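Local coordinates for phage terminase large subunit (Thermus phage P7426, PDB 7KS4), which probably drives viral DNA into empty capsids with ATP and cuts the genome as an endonuclease, the piece here being its N-terminal ATPase domain, at residues F194-W199 / G211-H216; S33-R38 / D218-H223; R109-H114 / V127-F132; G145-F150 / L172-G177. One frame throughout, in Å; residues are numbered along the deposited sequence.

Interaction 1. Residues F194-W199 / G211-H216. With SO4 (sulfate ion), chain D.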
loop_
_atom_site.group_PDB
_atom_site.type_symbol
_atom_site.label_atom_id
_atom_site.label_comp_id
_atom_site.label_asym_id
_atom_site.label_seq_id
_atom_site.Cartn_x
_atom_site.Cartn_y
_atom_site.Cartn_z
ATOM N N PHE A 194 -7.708 3.588 -13.005
ATOM C CA PHE A 194 -8.064 3.687 -11.593
ATOM C C PHE A 194 -7.561 4.987 -10.997
ATOM O O PHE A 194 -8.249 5.611 -10.178
ATOM C CB PHE A 194 -7.506 2.493 -10.823
ATOM C CG PHE A 194 -8.435 1.316 -10.783
ATOM C CD1 PHE A 194 -9.133 0.932 -11.917
ATOM C CD2 PHE A 194 -8.607 0.589 -9.618
ATOM C CE1 PHE A 194 -9.990 -0.149 -11.889
ATOM C CE2 PHE A 194 -9.467 -0.498 -9.584
ATOM C CZ PHE A 194 -10.157 -0.869 -10.722
ATOM N N PHE A 195 -6.359 5.409 -11.390
ATOM C CA PHE A 195 -5.849 6.697 -10.934
ATOM C C PHE A 195 -6.821 7.815 -11.287
ATOM O O PHE A 195 -7.176 8.643 -10.441
ATOM C CB PHE A 195 -4.479 6.968 -11.548
ATOM C CG PHE A 195 -3.934 8.315 -11.199
ATOM C CD1 PHE A 195 -3.204 8.499 -10.042
ATOM C CD2 PHE A 195 -4.186 9.408 -12.007
ATOM C CE1 PHE A 195 -2.709 9.747 -9.712
ATOM C CE2 PHE A 195 -3.699 10.654 -11.678
ATOM C CZ PHE A 195 -2.962 10.821 -10.525
ATOM N N LEU A 196 -7.269 7.848 -12.540
ATOM C CA LEU A 196 -8.128 8.939 -12.982
ATOM C C LEU A 196 -9.459 8.943 -12.239
ATOM O O LEU A 196 -10.041 10.010 -12.019
ATOM C CB LEU A 196 -8.351 8.828 -14.489
ATOM C CG LEU A 196 -8.434 10.125 -15.286
ATOM C CD1 LEU A 196 -7.160 10.938 -15.151
ATOM C CD2 LEU A 196 -8.718 9.820 -16.758
ATOM N N MET A 197 -9.954 7.767 -11.849
ATOM C CA MET A 197 -11.221 7.695 -11.122
ATOM C C MET A 197 -11.174 8.488 -9.826
ATOM O O MET A 197 -12.222 8.913 -9.323
ATOM C CB MET A 197 -11.574 6.238 -10.820
ATOM C CG MET A 197 -12.004 5.455 -12.043
ATOM S SD MET A 197 -12.160 3.703 -11.713
ATOM C CE MET A 197 -12.289 3.103 -13.400
ATOM N N GLY A 198 -9.985 8.676 -9.260
ATOM C CA GLY A 198 -9.855 9.401 -8.012
ATOM C C GLY A 198 -9.089 10.703 -8.118
ATOM O O GLY A 198 -8.760 11.303 -7.090
ATOM N N TRP A 199 -8.801 11.175 -9.331
ATOM C CA TRP A 199 -7.916 12.326 -9.491
ATOM C C TRP A 199 -8.740 13.608 -9.487
ATOM O O TRP A 199 -9.511 13.866 -10.417
ATOM C CB TRP A 199 -7.083 12.228 -10.764
ATOM C CG TRP A 199 -6.238 13.455 -10.928
ATOM C CD1 TRP A 199 -6.354 14.413 -11.897
ATOM C CD2 TRP A 199 -5.175 13.885 -10.065
ATOM N NE1 TRP A 199 -5.419 15.401 -11.700
ATOM C CE2 TRP A 199 -4.684 15.103 -10.581
ATOM C CE3 TRP A 199 -4.586 13.353 -8.913
ATOM C CZ2 TRP A 199 -3.629 15.792 -9.989
ATOM C CZ3 TRP A 199 -3.538 14.047 -8.319
ATOM C CH2 TRP A 199 -3.074 15.253 -8.859
ATOM N N GLY A 211 -8.030 17.164 -15.394
ATOM C CA GLY A 211 -8.781 18.402 -15.522
ATOM C C GLY A 211 -10.162 18.245 -16.121
ATOM O O GLY A 211 -11.082 18.982 -15.756
ATOM N N ILE A 212 -10.329 17.297 -17.042
ATOM C CA ILE A 212 -11.618 17.043 -17.673
ATOM C C ILE A 212 -12.174 15.679 -17.288
ATOM O O ILE A 212 -13.212 15.268 -17.818
ATOM C CB ILE A 212 -11.531 17.181 -19.202
ATOM C CG1 ILE A 212 -10.478 16.228 -19.781
ATOM C CG2 ILE A 212 -11.237 18.625 -19.581
ATOM C CD1 ILE A 212 -10.573 16.056 -21.289
ATOM N N ASN A 213 -11.520 14.972 -16.372
ATOM C CA ASN A 213 -11.900 13.605 -16.049
ATOM C C ASN A 213 -13.029 13.565 -15.030
ATOM O O ASN A 213 -13.158 14.445 -14.179
ATOM C CB ASN A 213 -10.704 12.835 -15.488
ATOM C CG ASN A 213 -10.183 13.433 -14.190
ATOM O OD1 ASN A 213 -9.606 14.519 -14.188
ATOM N ND2 ASN A 213 -10.380 12.720 -13.081
ATOM N N GLN A 214 -13.854 12.527 -15.130
ATOM C CA GLN A 214 -14.825 12.242 -14.086
ATOM C C GLN A 214 -14.142 11.508 -12.934
ATOM O O GLN A 214 -13.025 11.003 -13.062
ATOM C CB GLN A 214 -15.985 11.408 -14.636
ATOM C CG GLN A 214 -16.998 12.213 -15.442
ATOM C CD GLN A 214 -17.367 11.545 -16.750
ATOM O OE1 GLN A 214 -16.511 11.311 -17.605
ATOM N NE2 GLN A 214 -18.648 11.233 -16.915
ATOM N N THR A 215 -14.826 11.463 -11.794
ATOM C CA THR A 215 -14.317 10.763 -10.622
ATOM C C THR A 215 -15.433 9.941 -9.996
ATOM O O THR A 215 -16.621 10.227 -10.170
ATOM C CB THR A 215 -13.722 11.721 -9.576
ATOM O OG1 THR A 215 -14.693 12.709 -9.201
ATOM C CG2 THR A 215 -12.484 12.406 -10.121
ATOM N N HIS A 216 -15.026 8.892 -9.277
ATOM C CA HIS A 216 -15.924 8.048 -8.511
ATOM C C HIS A 216 -15.782 8.374 -7.029
ATOM O O HIS A 216 -14.658 8.544 -6.551
ATOM C CB HIS A 216 -15.618 6.562 -8.729
ATOM C CG HIS A 216 -15.777 6.113 -10.149
ATOM N ND1 HIS A 216 -15.725 4.787 -10.523
ATOM C CD2 HIS A 216 -15.993 6.816 -11.286
ATOM C CE1 HIS A 216 -15.899 4.693 -11.830
ATOM N NE2 HIS A 216 -16.062 5.910 -12.317
HETATM S S SO4 D . -16.909 12.911 -6.476
HETATM O O1 SO4 D . -16.262 11.776 -7.125
HETATM O O2 SO4 D . -17.126 12.612 -5.062
HETATM O O3 SO4 D . -16.066 14.099 -6.592
HETATM O O4 SO4 D . -18.194 13.160 -7.125
#

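Interaction 2. Residues S33-R38 / D218-H223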
loop_
_atom_site.group_PDB
_atom_site.type_symbol
_atom_site.label_atom_id
_atom_site.label_comp_id
_atom_site.label_asym_id
_atom_site.label_seq_id
_atom_site.Cartn_x
_atom_site.Cartn_y
_atom_site.Cartn_z
ATOM N N SER A 33 -6.821 10.033 3.989
ATOM C CA SER A 33 -7.902 9.671 3.086
ATOM C C SER A 33 -8.703 8.503 3.644
ATOM O O SER A 33 -8.135 7.488 4.054
ATOM C CB SER A 33 -7.344 9.300 1.714
ATOM O OG SER A 33 -8.370 8.774 0.891
ATOM N N THR A 34 -10.028 8.638 3.630
ATOM C CA THR A 34 -10.935 7.567 4.015
ATOM C C THR A 34 -11.490 6.800 2.815
ATOM O O THR A 34 -12.384 5.965 2.987
ATOM C CB THR A 34 -12.089 8.138 4.839
ATOM O OG1 THR A 34 -12.776 9.133 4.068
ATOM C CG2 THR A 34 -11.562 8.758 6.131
ATOM N N ALA A 35 -10.979 7.058 1.613
ATOM C CA ALA A 35 -11.500 6.404 0.419
ATOM C C ALA A 35 -11.212 4.905 0.455
ATOM O O ALA A 35 -10.129 4.468 0.854
ATOM C CB ALA A 35 -10.884 7.024 -0.836
ATOM N N LYS A 36 -12.195 4.114 0.025
ATOM C CA LYS A 36 -12.009 2.670 -0.021
ATOM C C LYS A 36 -11.079 2.242 -1.146
ATOM O O LYS A 36 -10.560 1.125 -1.104
ATOM C CB LYS A 36 -13.365 1.973 -0.158
ATOM C CG LYS A 36 -14.290 2.253 1.011
ATOM C CD LYS A 36 -14.698 0.980 1.731
ATOM C CE LYS A 36 -15.408 1.286 3.045
ATOM N NZ LYS A 36 -16.569 2.204 2.867
ATOM N N ARG A 37 -10.847 3.108 -2.135
ATOM C CA ARG A 37 -9.898 2.858 -3.217
ATOM C C ARG A 37 -8.961 4.059 -3.262
ATOM O O ARG A 37 -9.324 5.117 -3.787
ATOM C CB ARG A 37 -10.597 2.660 -4.557
ATOM C CG ARG A 37 -11.653 1.561 -4.552
ATOM C CD ARG A 37 -11.037 0.166 -4.512
ATOM N NE ARG A 37 -12.087 -0.852 -4.493
ATOM C CZ ARG A 37 -12.551 -1.452 -3.398
ATOM N NH1 ARG A 37 -12.064 -1.151 -2.202
ATOM N NH2 ARG A 37 -13.520 -2.361 -3.501
ATOM N N ARG A 38 -7.773 3.890 -2.704
ATOM C CA ARG A 38 -6.728 4.904 -2.747
ATOM C C ARG A 38 -5.690 4.479 -3.774
ATOM O O ARG A 38 -5.139 3.374 -3.684
ATOM C CB ARG A 38 -6.093 5.074 -1.370
ATOM C CG ARG A 38 -7.007 5.741 -0.352
ATOM C CD ARG A 38 -6.381 5.748 1.041
ATOM N NE ARG A 38 -6.344 4.420 1.650
ATOM C CZ ARG A 38 -5.762 4.145 2.818
ATOM N NH1 ARG A 38 -5.141 5.101 3.505
ATOM N NH2 ARG A 38 -5.786 2.911 3.296
ATOM N N ASP A 218 -15.810 6.739 -4.278
ATOM C CA ASP A 218 -15.019 5.865 -3.419
ATOM C C ASP A 218 -13.538 5.864 -3.777
ATOM O O ASP A 218 -12.769 5.124 -3.153
ATOM C CB ASP A 218 -15.563 4.431 -3.463
ATOM C CG ASP A 218 -15.889 3.959 -4.875
ATOM O OD1 ASP A 218 -16.119 4.816 -5.760
ATOM O OD2 ASP A 218 -15.930 2.724 -5.092
ATOM N N PHE A 219 -13.126 6.686 -4.738
ATOM C CA PHE A 219 -11.747 6.734 -5.197
ATOM C C PHE A 219 -11.093 8.047 -4.787
ATOM O O PHE A 219 -11.699 9.119 -4.898
ATOM C CB PHE A 219 -11.671 6.590 -6.718
ATOM C CG PHE A 219 -11.752 5.170 -7.207
ATOM C CD1 PHE A 219 -12.952 4.478 -7.186
ATOM C CD2 PHE A 219 -10.633 4.542 -7.724
ATOM C CE1 PHE A 219 -13.022 3.169 -7.648
ATOM C CE2 PHE A 219 -10.701 3.239 -8.187
ATOM C CZ PHE A 219 -11.891 2.556 -8.149
ATOM N N GLU A 220 -9.844 7.964 -4.341
ATOM C CA GLU A 220 -9.030 9.155 -4.131
ATOM C C GLU A 220 -7.620 8.855 -4.608
ATOM O O GLU A 220 -7.048 7.827 -4.241
ATOM C CB GLU A 220 -9.012 9.592 -2.663
ATOM C CG GLU A 220 -8.179 10.842 -2.426
ATOM C CD GLU A 220 -8.396 11.425 -1.047
ATOM O OE1 GLU A 220 -9.173 10.830 -0.270
ATOM O OE2 GLU A 220 -7.793 12.475 -0.743
ATOM N N SER A 221 -7.065 9.748 -5.425
ATOM C CA SER A 221 -5.778 9.517 -6.057
ATOM C C SER A 221 -4.748 10.552 -5.627
ATOM O O SER A 221 -5.076 11.715 -5.366
ATOM C CB SER A 221 -5.904 9.535 -7.571
ATOM O OG SER A 221 -6.718 8.467 -8.004
ATOM N N PHE A 222 -3.492 10.110 -5.585
ATOM C CA PHE A 222 -2.365 10.916 -5.140
ATOM C C PHE A 222 -1.261 10.819 -6.179
ATOM O O PHE A 222 -1.032 9.745 -6.749
ATOM C CB PHE A 222 -1.871 10.427 -3.778
ATOM C CG PHE A 222 -2.981 10.194 -2.799
ATOM C CD1 PHE A 222 -3.306 11.161 -1.863
ATOM C CD2 PHE A 222 -3.722 9.020 -2.832
ATOM C CE1 PHE A 222 -4.335 10.957 -0.973
ATOM C CE2 PHE A 222 -4.745 8.816 -1.942
ATOM C CZ PHE A 222 -5.050 9.791 -1.011
ATOM N N HIS A 223 -0.588 11.945 -6.426
ATOM C CA HIS A 223 0.434 12.036 -7.458
ATOM C C HIS A 223 1.626 12.823 -6.930
ATOM O O HIS A 223 1.452 13.867 -6.297
ATOM C CB HIS A 223 -0.105 12.709 -8.722
ATOM C CG HIS A 223 0.845 12.648 -9.872
ATOM N ND1 HIS A 223 1.401 13.773 -10.441
ATOM C CD2 HIS A 223 1.364 11.591 -10.539
ATOM C CE1 HIS A 223 2.209 13.410 -11.421
ATOM N NE2 HIS A 223 2.205 12.092 -11.501
HETATM O O HOH W 1 -10.997 10.877 2.370
#

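Interaction 3. Residues R109-H114 / V127-F132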
loop_
_atom_site.group_PDB
_atom_site.type_symbol
_atom_site.label_atom_id
_atom_site.label_comp_id
_atom_site.label_asym_id
_atom_site.label_seq_id
_atom_site.Cartn_x
_atom_site.Cartn_y
_atom_site.Cartn_z
ATOM N N ARG A 109 3.637 -15.133 6.027
ATOM C CA ARG A 109 2.410 -15.144 6.812
ATOM C C ARG A 109 2.703 -14.568 8.190
ATOM O O ARG A 109 3.567 -15.079 8.912
ATOM C CB ARG A 109 1.840 -16.558 6.928
ATOM C CG ARG A 109 0.372 -16.593 7.320
ATOM C CD ARG A 109 -0.084 -18.004 7.635
ATOM N NE ARG A 109 -1.502 -18.055 7.974
ATOM C CZ ARG A 109 -2.077 -19.038 8.661
ATOM N NH1 ARG A 109 -1.358 -20.064 9.100
ATOM N NH2 ARG A 109 -3.378 -18.990 8.917
ATOM N N LEU A 110 1.987 -13.508 8.545
ATOM C CA LEU A 110 2.146 -12.832 9.822
ATOM C C LEU A 110 0.814 -12.866 10.556
ATOM O O LEU A 110 -0.221 -12.495 9.991
ATOM C CB LEU A 110 2.620 -11.392 9.607
ATOM C CG LEU A 110 2.808 -10.517 10.845
ATOM C CD1 LEU A 110 3.923 -11.032 11.736
ATOM C CD2 LEU A 110 3.067 -9.074 10.416
ATOM N N LEU A 111 0.841 -13.310 11.809
ATOM C CA LEU A 111 -0.349 -13.430 12.640
ATOM C C LEU A 111 -0.188 -12.582 13.894
ATOM O O LEU A 111 0.856 -12.631 14.552
ATOM C CB LEU A 111 -0.596 -14.891 13.036
ATOM C CG LEU A 111 -0.776 -15.876 11.881
ATOM C CD1 LEU A 111 -0.937 -17.282 12.422
ATOM C CD2 LEU A 111 -1.965 -15.496 11.028
ATOM N N VAL A 112 -1.220 -11.820 14.232
ATOM C CA VAL A 112 -1.265 -11.086 15.491
ATOM C C VAL A 112 -2.423 -11.663 16.296
ATOM O O VAL A 112 -3.594 -11.379 16.017
ATOM C CB VAL A 112 -1.424 -9.575 15.283
ATOM C CG1 VAL A 112 -1.409 -8.866 16.620
ATOM C CG2 VAL A 112 -0.319 -9.040 14.379
ATOM N N HIS A 113 -2.105 -12.476 17.298
ATOM C CA HIS A 113 -3.127 -13.074 18.143
ATOM C C HIS A 113 -3.535 -12.088 19.230
ATOM O O HIS A 113 -2.677 -11.513 19.905
ATOM C CB HIS A 113 -2.609 -14.369 18.771
ATOM C CG HIS A 113 -2.168 -15.394 17.772
ATOM N ND1 HIS A 113 -3.044 -16.016 16.909
ATOM C CD2 HIS A 113 -0.945 -15.914 17.509
ATOM C CE1 HIS A 113 -2.379 -16.869 16.150
ATOM N NE2 HIS A 113 -1.104 -16.829 16.496
ATOM N N HIS A 114 -4.843 -11.907 19.405
ATOM C CA HIS A 114 -5.399 -11.013 20.413
ATOM C C HIS A 114 -6.055 -11.841 21.509
ATOM O O HIS A 114 -6.845 -12.746 21.217
ATOM C CB HIS A 114 -6.425 -10.063 19.796
ATOM C CG HIS A 114 -5.825 -9.060 18.868
ATOM N ND1 HIS A 114 -5.469 -7.795 19.277
ATOM C CD2 HIS A 114 -5.503 -9.139 17.555
ATOM C CE1 HIS A 114 -4.961 -7.132 18.252
ATOM N NE2 HIS A 114 -4.966 -7.926 17.197
ATOM N N VAL A 127 -8.827 -14.487 21.578
ATOM C CA VAL A 127 -10.142 -14.011 21.183
ATOM C C VAL A 127 -10.225 -13.762 19.685
ATOM O O VAL A 127 -11.290 -13.963 19.090
ATOM C CB VAL A 127 -10.519 -12.731 21.959
ATOM C CG1 VAL A 127 -11.880 -12.208 21.509
ATOM C CG2 VAL A 127 -10.527 -12.998 23.440
ATOM N N ALA A 128 -9.140 -13.326 19.064
ATOM C CA ALA A 128 -9.154 -12.998 17.648
ATOM C C ALA A 128 -7.727 -13.066 17.137
ATOM O O ALA A 128 -6.771 -12.941 17.904
ATOM C CB ALA A 128 -9.759 -11.617 17.407
ATOM N N THR A 129 -7.597 -13.286 15.834
ATOM C CA THR A 129 -6.295 -13.332 15.175
ATOM C C THR A 129 -6.371 -12.498 13.900
ATOM O O THR A 129 -7.153 -12.807 12.996
ATOM C CB THR A 129 -5.884 -14.773 14.872
ATOM O OG1 THR A 129 -5.693 -15.481 16.102
ATOM C CG2 THR A 129 -4.583 -14.814 14.074
ATOM N N SER A 130 -5.583 -11.430 13.855
ATOM C CA SER A 130 -5.365 -10.678 12.630
ATOM C C SER A 130 -4.294 -11.368 11.798
ATOM O O SER A 130 -3.364 -11.976 12.333
ATOM C CB SER A 130 -4.939 -9.248 12.955
ATOM O OG SER A 130 -5.823 -8.667 13.887
ATOM N N GLU A 131 -4.430 -11.276 10.472
ATOM C CA GLU A 131 -3.555 -12.000 9.560
ATOM C C GLU A 131 -3.145 -11.107 8.397
ATOM O O GLU A 131 -3.983 -10.413 7.813
ATOM C CB GLU A 131 -4.241 -13.257 9.016
ATOM C CG GLU A 131 -3.365 -14.064 8.091
ATOM C CD GLU A 131 -3.961 -15.416 7.758
ATOM O OE1 GLU A 131 -5.073 -15.718 8.241
ATOM O OE2 GLU A 131 -3.315 -16.177 7.013
ATOM N N PHE A 132 -1.857 -11.145 8.058
ATOM C CA PHE A 132 -1.314 -10.377 6.944
ATOM C C PHE A 132 -0.382 -11.275 6.151
ATOM O O PHE A 132 0.521 -11.893 6.724
ATOM C CB PHE A 132 -0.567 -9.138 7.447
ATOM C CG PHE A 132 -0.060 -8.234 6.356
ATOM C CD1 PHE A 132 -0.945 -7.533 5.551
ATOM C CD2 PHE A 132 1.301 -8.052 6.163
ATOM C CE1 PHE A 132 -0.484 -6.684 4.552
ATOM C CE2 PHE A 132 1.771 -7.203 5.169
ATOM C CZ PHE A 132 0.878 -6.516 4.368
#

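Interaction 4. Residues G145-F150 / L172-G177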
loop_
_atom_site.group_PDB
_atom_site.type_symbol
_atom_site.label_atom_id
_atom_site.label_comp_id
_atom_site.label_asym_id
_atom_site.label_seq_id
_atom_site.Cartn_x
_atom_site.Cartn_y
_atom_site.Cartn_z
ATOM N N GLY A 145 -8.803 -18.028 -1.963
ATOM C CA GLY A 145 -9.373 -17.266 -0.866
ATOM C C GLY A 145 -9.349 -15.816 -1.306
ATOM O O GLY A 145 -9.147 -15.567 -2.494
ATOM N N ALA A 146 -9.558 -14.851 -0.411
ATOM C CA ALA A 146 -9.939 -15.055 0.980
ATOM C C ALA A 146 -10.629 -13.766 1.416
ATOM O O ALA A 146 -10.429 -12.728 0.790
ATOM C CB ALA A 146 -8.730 -15.354 1.854
ATOM N N THR A 147 -11.433 -13.811 2.474
ATOM C CA THR A 147 -12.209 -12.642 2.889
ATOM C C THR A 147 -11.265 -11.594 3.460
ATOM O O THR A 147 -10.870 -11.668 4.628
ATOM C CB THR A 147 -13.270 -13.023 3.914
ATOM O OG1 THR A 147 -12.696 -13.878 4.909
ATOM C CG2 THR A 147 -14.445 -13.715 3.239
ATOM N N LEU A 148 -10.935 -10.597 2.642
ATOM C CA LEU A 148 -9.978 -9.558 2.996
ATOM C C LEU A 148 -10.684 -8.303 3.483
ATOM O O LEU A 148 -11.662 -7.849 2.885
ATOM C CB LEU A 148 -9.100 -9.198 1.796
ATOM C CG LEU A 148 -8.116 -10.263 1.321
ATOM C CD1 LEU A 148 -7.345 -9.746 0.136
ATOM C CD2 LEU A 148 -7.159 -10.680 2.428
ATOM N N ASP A 149 -10.166 -7.737 4.565
ATOM C CA ASP A 149 -10.571 -6.411 4.989
ATOM C C ASP A 149 -9.743 -5.316 4.336
ATOM O O ASP A 149 -10.198 -4.168 4.266
ATOM C CB ASP A 149 -10.467 -6.303 6.506
ATOM C CG ASP A 149 -11.272 -7.363 7.196
ATOM O OD1 ASP A 149 -12.512 -7.235 7.180
ATOM O OD2 ASP A 149 -10.677 -8.340 7.704
ATOM N N PHE A 150 -8.541 -5.637 3.867
ATOM C CA PHE A 150 -7.721 -4.636 3.204
ATOM C C PHE A 150 -6.710 -5.339 2.314
ATOM O O PHE A 150 -6.354 -6.498 2.537
ATOM C CB PHE A 150 -7.015 -3.717 4.212
ATOM C CG PHE A 150 -5.985 -4.411 5.074
ATOM C CD1 PHE A 150 -4.629 -4.307 4.777
ATOM C CD2 PHE A 150 -6.365 -5.139 6.192
ATOM C CE1 PHE A 150 -3.668 -4.927 5.569
ATOM C CE2 PHE A 150 -5.400 -5.760 7.003
ATOM C CZ PHE A 150 -4.053 -5.651 6.684
ATOM N N LEU A 172 -12.706 -8.431 -1.574
ATOM C CA LEU A 172 -12.795 -7.154 -0.873
ATOM C C LEU A 172 -14.236 -6.690 -0.738
ATOM O O LEU A 172 -14.672 -6.297 0.347
ATOM C CB LEU A 172 -12.000 -6.088 -1.616
ATOM C CG LEU A 172 -10.562 -5.764 -1.261
ATOM C CD1 LEU A 172 -10.243 -4.484 -2.015
ATOM C CD2 LEU A 172 -10.321 -5.602 0.233
ATOM N N SER A 173 -14.981 -6.686 -1.845
ATOM C CA SER A 173 -16.339 -6.155 -1.819
ATOM C C SER A 173 -17.205 -6.866 -0.786
ATOM O O SER A 173 -18.178 -6.287 -0.290
ATOM C CB SER A 173 -16.963 -6.269 -3.206
ATOM O OG SER A 173 -16.100 -5.713 -4.180
ATOM N N VAL A 174 -16.862 -8.110 -0.447
ATOM C CA VAL A 174 -17.623 -8.864 0.548
ATOM C C VAL A 174 -17.678 -8.104 1.867
ATOM O O VAL A 174 -18.754 -7.722 2.343
ATOM C CB VAL A 174 -17.008 -10.259 0.743
ATOM C CG1 VAL A 174 -17.681 -11.000 1.893
ATOM C CG2 VAL A 174 -17.125 -11.046 -0.527
ATOM N N ARG A 175 -16.520 -7.914 2.497
ATOM C CA ARG A 175 -16.431 -7.205 3.762
ATOM C C ARG A 175 -16.303 -5.702 3.582
ATOM O O ARG A 175 -15.956 -5.005 4.537
ATOM C CB ARG A 175 -15.247 -7.729 4.578
ATOM C CG ARG A 175 -15.632 -8.775 5.610
ATOM C CD ARG A 175 -14.476 -9.707 5.905
ATOM N NE ARG A 175 -14.276 -9.896 7.336
ATOM C CZ ARG A 175 -13.227 -10.517 7.870
ATOM N NH1 ARG A 175 -12.271 -11.006 7.091
ATOM N NH2 ARG A 175 -13.130 -10.645 9.186
ATOM N N ASP A 176 -16.588 -5.192 2.386
ATOM C CA ASP A 176 -16.418 -3.776 2.086
ATOM C C ASP A 176 -15.024 -3.317 2.505
ATOM O O ASP A 176 -14.844 -2.292 3.169
ATOM C CB ASP A 176 -17.502 -2.940 2.763
ATOM C CG ASP A 176 -17.638 -1.561 2.150
ATOM O OD1 ASP A 176 -17.900 -0.599 2.903
ATOM O OD2 ASP A 176 -17.486 -1.444 0.915
ATOM N N GLY A 177 -14.026 -4.114 2.126
ATOM C CA GLY A 177 -12.653 -3.800 2.464
ATOM C C GLY A 177 -12.065 -2.734 1.561
ATOM O O GLY A 177 -12.613 -2.394 0.508
HETATM O O HOH W 2 -13.813 -4.968 6.329
#

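Interaction 1. Residues F194-W199 / G211-H216
The side-chain amide of Asn213 reaches into the C-terminal end of helix 190-197 and gathers backbone oxygens there. Its ND2 gives a nearly straight bond to Trp199 O (3.0 Å), which lies in the amide plane and is met on a lone pair; a weak, bent bond goes to Leu196 O. Asn213 CG sits between its own backbone N and carbonyl carbon (chi1 62°), which turns the amide inward and also lets ND2 reach Gln214 O. The aliphatic part of the same residue is used too, with Asn213 CB against Leu196 CG at 3.5 Å. The indole of Trp199 lies 28° from the amide plane and turns its CD1 edge to Asn213 OD1, while its NE1 bonds to Gly202 O. At the other end Met197 lays CG over the centre of the His216 ring, 4.0 Å from the centroid, a CH-pi contact, with SD oblique to the same face. Beside this pair, His216 N bonds to Met197 O (2.8 Å). Thr215 OG1 donates to a sulfate, probably from the crystallisation liquor, that Arg200 also binds. Carbonyls at the helix end thus find donors in the returning loop, so mainly polar bonds fasten this surface connection.

Interaction 2. Residues S33-R38 / D218-H223
Ser33 and Glu220 meet through a very short hydrogen bond, Ser33 OG to Glu220 OE1 at 2.5 Å. The serine hydroxyl works both ways: it donates to the carboxylate and accepts from Ala35 N (3.2 Å), closing an ST turn just after helix 25-32. Glu220 is extended, its CG anti to the backbone N (chi1 -179°), which carries OE1 across to the serine. A water spans the same corner, accepting from Thr34 N and donating to Glu220 OE1, so this oxygen receives two donors. Along the strands, Arg37 N gives to Asp218 O (3.0 Å) and Arg37 O accepts from Glu220 N (2.9 Å), the bonds on both sides of Arg37 expected of a parallel pair. Arg37 CB stands over the centre of the Phe219 ring, 3.6 Å from the centroid, before the chain bends at chi2 and brings NH1 to Lys36 O and Gly177 O. On the opposite face, the Phe222 ring presents its edge to Ser33 CB (3.6 Å) and Arg38 CB. The guanidinium of Arg38 is satisfied beyond the pair by Ile30 O and Glu55, with Trp178 in cation-pi contact. Through the backbone bonds strand 219-224 becomes an edge strand of the sheet in this chain, parallel to strand 37-42, which leads into the P-loop of this ASCE ATPase.

Interaction 3. Residues R109-H114 / V127-F132
Leu110 and Phe132, Val112 and Ser130, and His114 and Ala128 form the hydrogen-bonded pairs of this antiparallel hairpin, with bonds such as Val112 N to Ser130 O at 2.9 Å. Their side chains make the tightly packed face, where Leu110, Val112 and Phe132 are buried. Among them Ser130 OG and His114 NE2 both bond to Leu60 O, and Ser130 OG also to Gly65 N, so the buried hydroxyl is satisfied. The other face is more polar and, at Thr129, Glu131 and Arg109, partly exposed, although Leu111 and His113 are buried. There Arg109, extended from CG to NE, makes a salt bridge from NE to Glu131 OE2 (2.8 Å); the oxygen lies in the guanidinium plane, but the nitrogen comes from above the carboxylate plane. Arg133 makes a second salt bridge to OE2. Leu111 CD2 runs alongside Glu131 CG at 3.6 Å. Next along, Thr129 OG1 meets the ring edge of His113 at ND1 (2.8 Å). At the exposed end a classic beta bulge sets Val127 and Ala128 against His114, whose carbonyl accepts from both backbone nitrogens. The packed face rests on helices 48-62 and 75-92, while strand 99-104 flanks strand 109-115 and strand 67-72 borders strand 126-136.

Interaction 4. Residues G145-F150 / L172-G177
The backbone of Asp149 passes close to Gly177, CA atoms 4.2 Å apart, where helix 161-175 ends in a Schellman motif: Asp176 has positive phi and Gly177 N bonds back to Leu172 O. This joins the start of strand 150-153, which carries the predicted Walker B motif, to the turn leading into strand 178-183. Gly177 CA comes within 3.1 Å of Asp149 O. In the apolar part of the contact, Leu172 CD2 lies 4.1 Å from Leu148 CB and also touches Leu148 O. Arg175 bends at chi3 (133°) and lays its guanidinium across the Asp149 carboxylate, the planes 59° apart. Asp149 OD2 stands over the guanidinium face, 3.2 Å from Arg175 NH1, so this salt bridge is one of charge alone; the carboxylate is fixed by Gln67 N, which bonds to OD2. Arg175 NH1 also gives a weak bond to Thr147 O. One water donates to both Asp149 OD1 (2.7 Å) and Arg175 O (2.8 Å).

In the fold
All four contacts belong to the ATPase domain. Interaction 2 spans most of the chain, and the others fall between its segments in the order 3, 4, 1. Interactions 1 and 3 lie on opposite sides of the chain's centre, their centres about 36 Å apart. Interaction 2 touches interaction 1 through Ser221, probably bonded to Phe195 and Gly198, and interaction 4 through Lys36 with Asp176 and Arg37 with Gly177. Phe132 of interaction 3 packs on Phe150 of interaction 4, about 16 Å between centres. The touching series 3-4-2-1 thus crosses the mixed sheet of the ATPase domain, from the antiparallel hairpin past strand 150-153 to the edge strand 219-224, tying its two sides together.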